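Long-range contacts in glucose-1-phosphate uridylyltransferase (Sphingomonas elodea, PDB 2UX8), which probably catalyses the formation of UDP-glucose and diphosphate from UTP and alpha-D-glucose 1-phosphate: residues R15-P20 against E61-V66; A34-M39 against K71-D76. All blocks are in the same frame, centred on the assembly; numbering follows the deposited sequence.

In the fold
Both contacts belong to the GT-A-type nucleotidyltransferase fold and both are buried, yet they are built differently. The centre of contact 1 is about 10 Å, that of contact 2 about 16 Å, from the centre of the chain. In contact 1 two parallel strands of the central sheet are joined by backbone hydrogen bonds; aromatic and sulfur-bearing side chains pack on one face, while the other is mostly aliphatic, with Lys-16 and Gln-62 at its beginning. Contact 2 sets a loop against the start of a helix; small apolar touches surround a lysine-glutamate pair and a water. Strand 62-67 leads towards helix 72-77, and Phe-65 CD2 packs on Leu-74 CD2 at 3.5 Å. Each also reaches the second subunit.

Contact 1: R15-P20 against E61-V66; sequences RKAVFP and EQMIFV
Phe-19 and Met-63 meet on one face of the parallel strands 16-21 and 62-67, the two arms of a beta-alpha-beta crossover in a Rossmann-like sheet; the intervening helix 47-57 packs on both through Val-52. This is the tight part. Phe-19 CG, anti to its carbonyl carbon (chi1 -55°), lays the ring alongside Met-63 and Phe-65. Met-63 SD lies at the edge of the Phe-19 ring, 4.8 Å from its centroid, a Met-aromatic contact that suits the pliable thioether. Phe-65 CE1 sits over a face of the same ring, 3.7 Å from Phe-19 CD1, the ring planes at 57°. Replacing Phe-19 by an alanine would probably open a gap and leave Met-63 and Phe-65 unbridged. On the other face, beta-branched residues suit the extended backbone, and Val-18 CG1 meets Val-66 CG1 at 3.7 Å. The beginning is looser: Arg-15 CB passes Glu-61 CG, but Arg-15 NH1 stays 5.1 Å from Glu-61 OE2. Glu-61 is exposed, while Arg-15 NH2 and Lys-16 NZ form salt bridges to Glu-133, and Lys-16 NZ donates to Ile-129 O. Deeper in, the ladder is regular: Ile-64 N donates to Ala-17 O over 2.9 Å, C=O...N angle 172°.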
# COMPACT_ATOMS: atom_id res chain seq x y z
N ARG C 15 -9.25 27.76 9.95
CA ARG C 15 -8.40 26.79 10.59
C ARG C 15 -8.29 25.69 9.54
O ARG C 15 -7.92 24.57 9.86
CB ARG C 15 -9.11 26.27 11.85
CG ARG C 15 -10.63 26.23 11.72
CD ARG C 15 -11.27 25.22 12.68
NE ARG C 15 -12.59 24.79 12.22
CZ ARG C 15 -13.21 23.68 12.64
NH1 ARG C 15 -12.62 22.89 13.53
NH2 ARG C 15 -14.40 23.35 12.15
N LYS C 16 -8.59 26.02 8.28
CA LYS C 16 -8.55 24.98 7.26
C LYS C 16 -7.94 25.30 5.91
O LYS C 16 -8.13 26.38 5.35
CB LYS C 16 -9.95 24.41 7.05
CG LYS C 16 -10.54 23.80 8.31
CD LYS C 16 -11.94 23.25 8.08
CE LYS C 16 -12.45 22.58 9.34
NZ LYS C 16 -13.93 22.53 9.39
N ALA C 17 -7.22 24.31 5.40
CA ALA C 17 -6.56 24.40 4.11
C ALA C 17 -6.80 23.11 3.32
O ALA C 17 -6.80 22.01 3.88
CB ALA C 17 -5.08 24.62 4.30
N VAL C 18 -7.01 23.27 2.02
CA VAL C 18 -7.25 22.13 1.14
C VAL C 18 -6.08 21.96 0.20
O VAL C 18 -5.67 22.91 -0.46
CB VAL C 18 -8.53 22.31 0.33
CG1 VAL C 18 -8.69 21.18 -0.67
CG2 VAL C 18 -9.72 22.37 1.26
N PHE C 19 -5.55 20.74 0.12
CA PHE C 19 -4.40 20.46 -0.74
C PHE C 19 -4.75 19.48 -1.84
O PHE C 19 -4.92 18.30 -1.58
CB PHE C 19 -3.25 19.87 0.07
CG PHE C 19 -2.81 20.72 1.23
CD1 PHE C 19 -3.61 20.83 2.37
CD2 PHE C 19 -1.60 21.38 1.20
CE1 PHE C 19 -3.18 21.59 3.46
CE2 PHE C 19 -1.16 22.14 2.29
CZ PHE C 19 -1.95 22.24 3.42
N PRO C 20 -4.86 19.96 -3.09
CA PRO C 20 -5.18 19.05 -4.20
C PRO C 20 -3.94 18.23 -4.50
O PRO C 20 -2.98 18.74 -5.05
CB PRO C 20 -5.52 20.01 -5.36
CG PRO C 20 -5.91 21.29 -4.66
CD PRO C 20 -4.90 21.36 -3.52
N GLU C 61 -5.01 25.08 11.17
CA GLU C 61 -4.89 23.89 12.01
C GLU C 61 -5.58 22.63 11.52
O GLU C 61 -5.67 21.66 12.25
CB GLU C 61 -5.36 24.20 13.43
CG GLU C 61 -6.77 24.72 13.51
CD GLU C 61 -7.15 25.13 14.91
OE1 GLU C 61 -6.34 25.79 15.59
OE2 GLU C 61 -8.27 24.80 15.35
N GLN C 62 -6.06 22.63 10.29
CA GLN C 62 -6.72 21.45 9.75
C GLN C 62 -6.38 21.31 8.27
O GLN C 62 -6.90 22.04 7.42
CB GLN C 62 -8.24 21.55 9.96
CG GLN C 62 -9.08 20.46 9.26
CD GLN C 62 -9.02 19.11 9.94
OE1 GLN C 62 -9.51 18.94 11.06
NE2 GLN C 62 -8.42 18.13 9.27
N MET C 63 -5.48 20.38 7.96
CA MET C 63 -5.08 20.12 6.58
C MET C 63 -6.00 19.05 6.02
O MET C 63 -6.19 18.01 6.65
CB MET C 63 -3.65 19.59 6.52
CG MET C 63 -2.72 20.30 7.44
SD MET C 63 -2.71 22.04 7.07
CE MET C 63 -1.04 22.26 6.81
N ILE C 64 -6.59 19.30 4.86
CA ILE C 64 -7.43 18.28 4.27
C ILE C 64 -6.90 17.99 2.88
O ILE C 64 -6.92 18.84 1.99
CB ILE C 64 -8.95 18.66 4.32
CG1 ILE C 64 -9.55 18.71 2.93
CG2 ILE C 64 -9.17 19.96 5.08
CD1 ILE C 64 -10.26 17.43 2.56
N PHE C 65 -6.35 16.79 2.74
CA PHE C 65 -5.77 16.30 1.48
C PHE C 65 -6.81 15.60 0.64
O PHE C 65 -7.48 14.68 1.11
CB PHE C 65 -4.66 15.27 1.74
CG PHE C 65 -3.38 15.83 2.30
CD1 PHE C 65 -3.33 17.10 2.87
CD2 PHE C 65 -2.22 15.06 2.29
CE1 PHE C 65 -2.15 17.58 3.43
CE2 PHE C 65 -1.03 15.55 2.86
CZ PHE C 65 -1.01 16.80 3.43
N VAL C 66 -6.95 16.01 -0.62
CA VAL C 66 -7.87 15.32 -1.51
C VAL C 66 -6.92 14.57 -2.45
O VAL C 66 -6.31 15.15 -3.35
CB VAL C 66 -8.83 16.33 -2.24
CG1 VAL C 66 -8.35 17.71 -2.04
CG2 VAL C 66 -8.97 15.99 -3.71

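Contact 2: A34-M39 against K71-D76; sequences AMPKEM and KSALED
Pro-36 presses its ring against Lys-71 and Leu-74, where the loop after strand 16-21 meets the first turn of helix 72-77, the helix of a strand-turn-helix unit. The sequence of this loop is consistent with the signature loop of sugar nucleotidyltransferases, and its stretch 34-39 ends in a short 3-10 turn. The compact, rigid proline ring suits close packing against the lysine chain: Pro-36 CG lies 3.8 Å from Lys-71 CG, the two side chains running antiparallel, and Pro-36 CB reaches Leu-74 CD1 at 3.7 Å.

At Lys-37 the side chain leads off to a salt bridge with Asp-141, so the backbone serves this contact instead. A water accepts a hydrogen bond from Lys-37 N at 3.0 Å and another from Lys-71 NZ at 2.9 Å, tying the loop to the lysine.

Glu-38 follows, its chain bent at chi2 (89°) and crossing that of Lys-71 at about a right angle. Lys-71 runs extended until a last bend at chi4 (-61°), and its NZ makes a weak salt-bridge bond of 3.3 Å to Glu-38 OE1. The ammonium also donates to Gly-23 O, so a buried charge has protein and water partners together. The opposite charges of Lys-71 and Glu-38 probably stabilise each other in this buried place, while the aliphatic part of Glu-38 rests on Leu-74 CD1.

Met-39 closes the turn, and its N donates to Pro-36 O at 2.9 Å, the bond that curls the 3-10 segment. Its flexible chain can follow the helix surface, and its CG and SD lie against Leu-74 CD1. Ile-48 of helix 47-57 packs on both Met-39 and Leu-74. Alanine lets the helix come near without a bulky branch intervening: Met-39 CE ends 4.2 Å from Ala-73 CB.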
# COMPACT_ATOMS: atom_id res chain seq x y z
N ALA C 34 5.32 5.90 -10.26
CA ALA C 34 4.92 5.12 -9.10
C ALA C 34 5.14 5.94 -7.83
O ALA C 34 4.91 5.47 -6.72
CB ALA C 34 5.72 3.84 -9.04
N MET C 35 5.60 7.17 -8.01
CA MET C 35 5.86 8.10 -6.91
C MET C 35 4.98 9.32 -7.07
O MET C 35 4.90 9.90 -8.14
CB MET C 35 7.31 8.58 -6.94
CG MET C 35 8.30 7.77 -6.13
SD MET C 35 7.92 7.57 -4.35
CE MET C 35 7.49 9.20 -3.88
N PRO C 36 4.30 9.73 -5.99
CA PRO C 36 3.46 10.91 -6.13
C PRO C 36 4.35 12.11 -6.46
O PRO C 36 5.43 12.29 -5.88
CB PRO C 36 2.81 11.04 -4.76
CG PRO C 36 2.77 9.61 -4.26
CD PRO C 36 4.11 9.08 -4.69
N LYS C 37 3.90 12.91 -7.42
CA LYS C 37 4.61 14.11 -7.84
C LYS C 37 4.83 15.02 -6.63
O LYS C 37 5.88 15.65 -6.49
CB LYS C 37 3.74 14.81 -8.89
CG LYS C 37 4.02 16.27 -9.10
CD LYS C 37 5.31 16.48 -9.85
CE LYS C 37 5.48 17.94 -10.21
NZ LYS C 37 4.39 18.45 -11.10
N GLU C 38 3.84 15.06 -5.76
CA GLU C 38 3.88 15.89 -4.57
C GLU C 38 4.96 15.47 -3.59
O GLU C 38 5.25 16.18 -2.63
CB GLU C 38 2.52 15.88 -3.87
CG GLU C 38 1.34 16.35 -4.73
CD GLU C 38 0.68 15.22 -5.52
OE1 GLU C 38 0.92 14.05 -5.20
OE2 GLU C 38 -0.09 15.51 -6.46
N MET C 39 5.56 14.31 -3.83
CA MET C 39 6.59 13.80 -2.95
C MET C 39 7.99 14.08 -3.47
O MET C 39 8.96 13.77 -2.79
CB MET C 39 6.41 12.30 -2.75
CG MET C 39 5.20 11.92 -1.96
SD MET C 39 5.31 12.52 -0.30
CE MET C 39 6.57 11.49 0.35
N LYS C 71 -1.23 6.99 -3.90
CA LYS C 71 -0.51 7.94 -3.08
C LYS C 71 -0.46 7.71 -1.58
O LYS C 71 -0.69 8.63 -0.79
CB LYS C 71 -1.07 9.33 -3.37
CG LYS C 71 -1.01 9.64 -4.85
CD LYS C 71 -1.77 10.90 -5.20
CE LYS C 71 -1.59 11.22 -6.68
NZ LYS C 71 -0.17 11.45 -7.00
N SER C 72 -0.11 6.49 -1.18
CA SER C 72 -0.02 6.15 0.24
C SER C 72 1.14 6.89 0.91
O SER C 72 1.09 7.23 2.10
CB SER C 72 0.21 4.65 0.41
OG SER C 72 -0.38 3.93 -0.64
N ALA C 73 2.20 7.12 0.14
CA ALA C 73 3.37 7.81 0.65
C ALA C 73 3.00 9.14 1.30
O ALA C 73 3.55 9.52 2.34
CB ALA C 73 4.37 8.03 -0.47
N LEU C 74 2.08 9.86 0.68
CA LEU C 74 1.65 11.14 1.21
C LEU C 74 1.05 10.95 2.58
O LEU C 74 1.19 11.80 3.45
CB LEU C 74 0.61 11.77 0.29
CG LEU C 74 1.03 13.07 -0.37
CD1 LEU C 74 1.46 12.82 -1.80
CD2 LEU C 74 -0.15 14.02 -0.34
N GLU C 75 0.37 9.83 2.75
CA GLU C 75 -0.29 9.54 4.01
C GLU C 75 0.70 9.10 5.09
O GLU C 75 0.64 9.55 6.24
CB GLU C 75 -1.32 8.45 3.78
CG GLU C 75 -2.56 8.61 4.62
CD GLU C 75 -3.69 7.75 4.14
OE1 GLU C 75 -3.71 7.48 2.92
OE2 GLU C 75 -4.55 7.37 4.96
N ASP C 76 1.63 8.24 4.70
CA ASP C 76 2.62 7.74 5.64
C ASP C 76 3.58 8.82 6.08
O ASP C 76 4.03 8.83 7.23
CB ASP C 76 3.38 6.58 5.01
CG ASP C 76 2.49 5.41 4.69
OD1 ASP C 76 1.54 5.18 5.46
OD2 ASP C 76 2.74 4.72 3.69
O HOH W 1 1.57 12.30 -9.13